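NOL1/NOP2/sun family protein (Enterococcus faecium, PDB 3M4X) probably methylates cytosines of ribosomal RNA, combining a Rossmann-like methyltransferase domain with a PUA-like RNA-binding domain. Local coordinates at residues G174-E188 with M223-F237. Residues are numbered along the deposited sequence; the frame is centred on the assembly and turned at random.
Sequences GFFDRIVVDAPCSGE and MLKNKGQLIYSTCTF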
loop_
_atom_site.group_PDB
_atom_site.type_symbol
_atom_site.label_atom_id
_atom_site.label_comp_id
_atom_site.label_asym_id
_atom_site.label_seq_id
_atom_site.Cartn_x
_atom_site.Cartn_y
_atom_site.Cartn_z
ATOM N N GLY A 174 20.310 5.019 7.359
ATOM C CA GLY A 174 20.527 6.089 6.391
ATOM C C GLY A 174 20.149 5.815 4.934
ATOM O O GLY A 174 20.646 6.489 4.017
ATOM N N PHE A 175 19.258 4.852 4.715
ATOM C CA PHE A 175 19.003 4.319 3.366
ATOM C C PHE A 175 17.924 5.058 2.542
ATOM O O PHE A 175 18.100 5.285 1.344
ATOM C CB PHE A 175 18.676 2.825 3.481
ATOM C CG PHE A 175 18.362 2.144 2.167
ATOM C CD1 PHE A 175 19.380 1.704 1.331
ATOM C CD2 PHE A 175 17.052 1.885 1.802
ATOM C CE1 PHE A 175 19.091 1.056 0.144
ATOM C CE2 PHE A 175 16.755 1.234 0.621
ATOM C CZ PHE A 175 17.773 0.819 -0.209
ATOM N N PHE A 176 16.830 5.445 3.190
ATOM C CA PHE A 176 15.628 5.906 2.492
ATOM C C PHE A 176 15.517 7.397 2.222
ATOM O O PHE A 176 15.870 8.239 3.053
ATOM C CB PHE A 176 14.372 5.476 3.270
ATOM C CG PHE A 176 14.192 3.992 3.346
ATOM C CD1 PHE A 176 14.511 3.300 4.497
ATOM C CD2 PHE A 176 13.726 3.283 2.250
ATOM C CE1 PHE A 176 14.352 1.912 4.560
ATOM C CE2 PHE A 176 13.554 1.905 2.301
ATOM C CZ PHE A 176 13.860 1.221 3.459
ATOM N N ASP A 177 14.967 7.715 1.061
ATOM C CA ASP A 177 14.531 9.078 0.764
ATOM C C ASP A 177 13.284 9.465 1.541
ATOM O O ASP A 177 13.036 10.634 1.795
ATOM C CB ASP A 177 14.197 9.211 -0.721
ATOM C CG ASP A 177 15.398 9.055 -1.593
ATOM O OD1 ASP A 177 16.228 9.982 -1.581
ATOM O OD2 ASP A 177 15.515 8.013 -2.283
ATOM N N ARG A 178 12.486 8.481 1.906
ATOM C CA ARG A 178 11.137 8.781 2.327
ATOM C C ARG A 178 10.616 7.647 3.167
ATOM O O ARG A 178 10.756 6.477 2.798
ATOM C CB ARG A 178 10.275 8.949 1.082
ATOM C CG ARG A 178 8.893 9.549 1.266
ATOM C CD ARG A 178 8.497 10.219 -0.076
ATOM N NE ARG A 178 8.256 11.629 0.145
ATOM C CZ ARG A 178 9.020 12.612 -0.296
ATOM N NH1 ARG A 178 10.087 12.369 -1.027
ATOM N NH2 ARG A 178 8.692 13.852 -0.004
ATOM N N ILE A 179 10.045 7.989 4.317
ATOM C CA ILE A 179 9.482 6.976 5.191
ATOM C C ILE A 179 8.097 7.368 5.682
ATOM O O ILE A 179 7.881 8.480 6.156
ATOM C CB ILE A 179 10.402 6.685 6.404
ATOM C CG1 ILE A 179 11.800 6.253 5.943
ATOM C CG2 ILE A 179 9.770 5.628 7.316
ATOM C CD1 ILE A 179 12.765 5.950 7.106
ATOM N N VAL A 180 7.165 6.436 5.572
ATOM C CA VAL A 180 5.819 6.650 6.034
ATOM C C VAL A 180 5.580 5.777 7.251
ATOM O O VAL A 180 5.719 4.548 7.200
ATOM C CB VAL A 180 4.794 6.298 4.952
ATOM C CG1 VAL A 180 3.386 6.387 5.504
ATOM C CG2 VAL A 180 4.976 7.203 3.748
ATOM N N VAL A 181 5.219 6.434 8.343
ATOM C CA VAL A 181 4.901 5.778 9.595
ATOM C C VAL A 181 3.436 6.047 9.947
ATOM O O VAL A 181 3.095 7.095 10.498
ATOM C CB VAL A 181 5.783 6.322 10.732
ATOM C CG1 VAL A 181 5.491 5.579 12.041
ATOM C CG2 VAL A 181 7.251 6.210 10.360
ATOM N N ASP A 182 2.577 5.103 9.597
ATOM C CA ASP A 182 1.179 5.147 9.998
ATOM C C ASP A 182 1.124 4.361 11.304
ATOM O O ASP A 182 0.945 3.156 11.316
ATOM C CB ASP A 182 0.329 4.520 8.894
ATOM C CG ASP A 182 -1.131 4.357 9.274
ATOM O OD1 ASP A 182 -1.720 5.256 9.919
ATOM O OD2 ASP A 182 -1.688 3.308 8.898
ATOM N N ALA A 183 1.328 5.065 12.410
ATOM C CA ALA A 183 1.629 4.434 13.688
ATOM C C ALA A 183 0.440 3.775 14.351
ATOM O O ALA A 183 -0.668 4.305 14.314
ATOM C CB ALA A 183 2.243 5.448 14.635
ATOM N N PRO A 184 0.673 2.617 14.982
ATOM C CA PRO A 184 -0.388 2.064 15.827
ATOM C C PRO A 184 -0.759 3.154 16.801
ATOM O O PRO A 184 0.137 3.835 17.325
ATOM C CB PRO A 184 0.306 0.917 16.579
ATOM C CG PRO A 184 1.554 0.615 15.790
ATOM C CD PRO A 184 1.955 1.913 15.148
ATOM N N CYS A 185 -2.050 3.344 17.027
ATOM C CA CYS A 185 -2.510 4.455 17.854
ATOM C C CYS A 185 -3.803 4.076 18.588
ATOM O O CYS A 185 -4.299 2.961 18.423
ATOM C CB CYS A 185 -2.699 5.690 16.972
ATOM S SG CYS A 185 -3.436 5.335 15.353
ATOM N N SER A 186 -4.354 4.993 19.384
ATOM C CA SER A 186 -5.516 4.665 20.226
ATOM C C SER A 186 -6.802 4.371 19.448
ATOM O O SER A 186 -7.724 3.741 19.976
ATOM C CB SER A 186 -5.750 5.718 21.324
ATOM O OG SER A 186 -5.716 7.042 20.819
ATOM N N GLY A 187 -6.862 4.818 18.198
ATOM C CA GLY A 187 -7.944 4.427 17.306
ATOM C C GLY A 187 -9.283 5.101 17.551
ATOM O O GLY A 187 -10.338 4.487 17.392
ATOM N N GLU A 188 -9.248 6.371 17.935
ATOM C CA GLU A 188 -10.473 7.112 18.171
ATOM C C GLU A 188 -11.109 7.515 16.854
ATOM O O GLU A 188 -12.280 7.889 16.808
ATOM C CB GLU A 188 -10.201 8.328 19.049
ATOM C CG GLU A 188 -9.457 7.983 20.315
ATOM C CD GLU A 188 -8.875 9.208 20.990
ATOM O OE1 GLU A 188 -8.951 10.302 20.391
ATOM O OE2 GLU A 188 -8.350 9.080 22.117
HETATM N N MSE A 223 16.753 5.464 9.654
HETATM C CA MSE A 223 16.770 4.936 8.297
HETATM C C MSE A 223 16.633 5.994 7.209
HETATM O O MSE A 223 16.544 5.673 6.030
HETATM C CB MSE A 223 15.735 3.827 8.169
HETATM C CG MSE A 223 16.088 2.669 9.093
HETATM SE SE MSE A 223 14.889 1.162 8.956
HETATM C CE MSE A 223 13.376 1.792 10.071
ATOM N N LEU A 224 16.667 7.256 7.620
ATOM C CA LEU A 224 16.472 8.384 6.723
ATOM C C LEU A 224 17.804 8.852 6.156
ATOM O O LEU A 224 18.800 8.888 6.875
ATOM C CB LEU A 224 15.844 9.542 7.492
ATOM C CG LEU A 224 14.454 10.101 7.195
ATOM C CD1 LEU A 224 13.733 9.416 6.028
ATOM C CD2 LEU A 224 13.609 10.102 8.474
ATOM N N LYS A 225 17.825 9.204 4.869
ATOM C CA LYS A 225 18.998 9.842 4.291
ATOM C C LYS A 225 19.010 11.275 4.780
ATOM O O LYS A 225 18.022 11.755 5.314
ATOM C CB LYS A 225 18.940 9.845 2.761
ATOM C CG LYS A 225 19.033 8.488 2.086
ATOM C CD LYS A 225 18.685 8.605 0.600
ATOM C CE LYS A 225 19.519 9.693 -0.102
ATOM N NZ LYS A 225 19.061 9.901 -1.514
ATOM N N ASN A 226 20.124 11.965 4.589
ATOM C CA ASN A 226 20.136 13.402 4.790
ATOM C C ASN A 226 19.116 14.032 3.851
ATOM O O ASN A 226 19.140 13.769 2.635
ATOM C CB ASN A 226 21.527 13.977 4.490
ATOM C CG ASN A 226 21.605 15.479 4.737
ATOM O OD1 ASN A 226 21.604 16.269 3.800
ATOM N ND2 ASN A 226 21.666 15.877 6.007
ATOM N N LYS A 227 18.241 14.865 4.421
ATOM C CA LYS A 227 17.156 15.547 3.699
ATOM C C LYS A 227 16.040 14.581 3.277
ATOM O O LYS A 227 15.159 14.929 2.492
ATOM C CB LYS A 227 17.680 16.375 2.513
ATOM C CG LYS A 227 18.367 17.688 2.938
ATOM C CD LYS A 227 19.029 18.422 1.769
ATOM C CE LYS A 227 20.530 18.688 2.055
ATOM N NZ LYS A 227 21.214 19.641 1.108
ATOM N N GLY A 228 16.086 13.368 3.814
ATOM C CA GLY A 228 15.013 12.415 3.626
ATOM C C GLY A 228 13.766 12.935 4.314
ATOM O O GLY A 228 13.828 13.780 5.214
ATOM N N GLN A 229 12.616 12.425 3.895
ATOM C CA GLN A 229 11.366 12.917 4.439
ATOM C C GLN A 229 10.646 11.855 5.222
ATOM O O GLN A 229 10.655 10.673 4.869
ATOM C CB GLN A 229 10.484 13.505 3.336
ATOM C CG GLN A 229 11.185 14.637 2.600
ATOM C CD GLN A 229 10.237 15.748 2.215
ATOM O OE1 GLN A 229 9.460 15.620 1.267
ATOM N NE2 GLN A 229 10.288 16.848 2.957
ATOM N N LEU A 230 10.046 12.302 6.312
ATOM C CA LEU A 230 9.284 11.453 7.201
ATOM C C LEU A 230 7.848 11.917 7.210
ATOM O O LEU A 230 7.558 13.089 7.478
ATOM C CB LEU A 230 9.830 11.572 8.615
ATOM C CG LEU A 230 8.948 10.968 9.696
ATOM C CD1 LEU A 230 8.909 9.467 9.535
ATOM C CD2 LEU A 230 9.508 11.344 11.033
ATOM N N ILE A 231 6.947 10.996 6.905
ATOM C CA ILE A 231 5.533 11.262 7.023
ATOM C C ILE A 231 4.982 10.440 8.196
ATOM O O ILE A 231 5.099 9.209 8.208
ATOM C CB ILE A 231 4.773 10.941 5.719
ATOM C CG1 ILE A 231 5.120 11.943 4.606
ATOM C CG2 ILE A 231 3.266 10.969 5.966
ATOM C CD1 ILE A 231 6.411 11.653 3.848
ATOM N N TYR A 232 4.411 11.130 9.185
ATOM C CA TYR A 232 3.817 10.485 10.361
ATOM C C TYR A 232 2.308 10.642 10.376
ATOM O O TYR A 232 1.778 11.725 10.122
ATOM C CB TYR A 232 4.374 11.094 11.647
ATOM C CG TYR A 232 3.725 10.588 12.926
ATOM C CD1 TYR A 232 4.031 9.334 13.425
ATOM C CD2 TYR A 232 2.819 11.375 13.640
ATOM C CE1 TYR A 232 3.468 8.869 14.594
ATOM C CE2 TYR A 232 2.237 10.917 14.824
ATOM C CZ TYR A 232 2.575 9.661 15.301
ATOM O OH TYR A 232 2.022 9.169 16.474
ATOM N N SER A 233 1.608 9.566 10.702
ATOM C CA SER A 233 0.156 9.618 10.686
ATOM C C SER A 233 -0.469 8.714 11.715
ATOM O O SER A 233 0.140 7.753 12.201
ATOM C CB SER A 233 -0.394 9.252 9.318
ATOM O OG SER A 233 -0.447 7.843 9.178
ATOM N N THR A 234 -1.727 9.007 12.000
ATOM C CA THR A 234 -2.419 8.341 13.067
ATOM C C THR A 234 -3.914 8.389 12.759
ATOM O O THR A 234 -4.373 9.290 12.060
ATOM C CB THR A 234 -2.052 9.062 14.381
ATOM O OG1 THR A 234 -1.336 8.167 15.245
ATOM C CG2 THR A 234 -3.268 9.627 15.051
ATOM N N CYS A 235 -4.673 7.407 13.234
ATOM C CA CYS A 235 -6.123 7.463 13.081
ATOM C C CYS A 235 -6.787 7.725 14.432
ATOM O O CYS A 235 -7.758 7.084 14.806
ATOM C CB CYS A 235 -6.675 6.197 12.411
ATOM S SG CYS A 235 -6.355 4.659 13.297
ATOM N N THR A 236 -6.234 8.676 15.171
ATOM C CA THR A 236 -6.763 9.022 16.471
ATOM C C THR A 236 -6.721 10.526 16.601
ATOM O O THR A 236 -6.018 11.198 15.843
ATOM C CB THR A 236 -5.964 8.372 17.615
ATOM O OG1 THR A 236 -6.746 8.406 18.815
ATOM C CG2 THR A 236 -4.618 9.102 17.849
ATOM N N PHE A 237 -7.471 11.047 17.563
ATOM C CA PHE A 237 -7.589 12.490 17.756
ATOM C C PHE A 237 -6.675 13.010 18.864
ATOM O O PHE A 237 -6.427 14.215 18.960
ATOM C CB PHE A 237 -9.049 12.873 18.081
ATOM C CG PHE A 237 -10.035 12.461 17.025
ATOM C CD1 PHE A 237 -10.942 11.433 17.262
ATOM C CD2 PHE A 237 -10.052 13.092 15.792
ATOM C CE1 PHE A 237 -11.854 11.048 16.287
ATOM C CE2 PHE A 237 -10.951 12.707 14.806
ATOM C CZ PHE A 237 -11.859 11.685 15.055
#
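Arg-178 to Asp-182 pairs with Gln-229 to Ser-233 as neighbouring parallel strands, 12° apart, of the Rossmann-like methyltransferase sheet, the chain passing between them through helix 205-222 as a beta-alpha-beta crossover. In the backbone ladder Ile-231 takes part twice, its N donating to Ile-179 O and its O accepting from Val-181 N. On the face toward that helix, Leu-230 CD1 meets Val-181 CG2 at 3.7 Å, while Ala-183 CB approaches Tyr-232 CE1 at 3.6 Å. On the other face, Val-180 and Ile-231 pack against helix 95-101. At the N-terminal end of the ladder, Lys-225 bends at chi3 (53°), and its NZ meets Asp-177 OD1 on the syn side, 31° out of the carboxylate plane, in a 2.8 Å salt bridge; OD2 is taken by the backbone N of Lys-108. Beyond the strands lie Cys-185 in a Pro-Cys sequence and Cys-235 in Thr-Cys, the pattern of RNA m5C methyltransferases, whose two cysteines serve in catalysis; a similar role is probable here. Cys-185 is poorly ordered, so distances are approximate: the SG atoms touch at 3.6 Å, too long for a disulfide, and Cys-235 N donates to Cys-185 SG at 3.2 Å. Alongside, Thr-236 OG1 donates to Ser-186 OG at 2.6 Å, and this serine oxygen also bonds Glu-241 OE1.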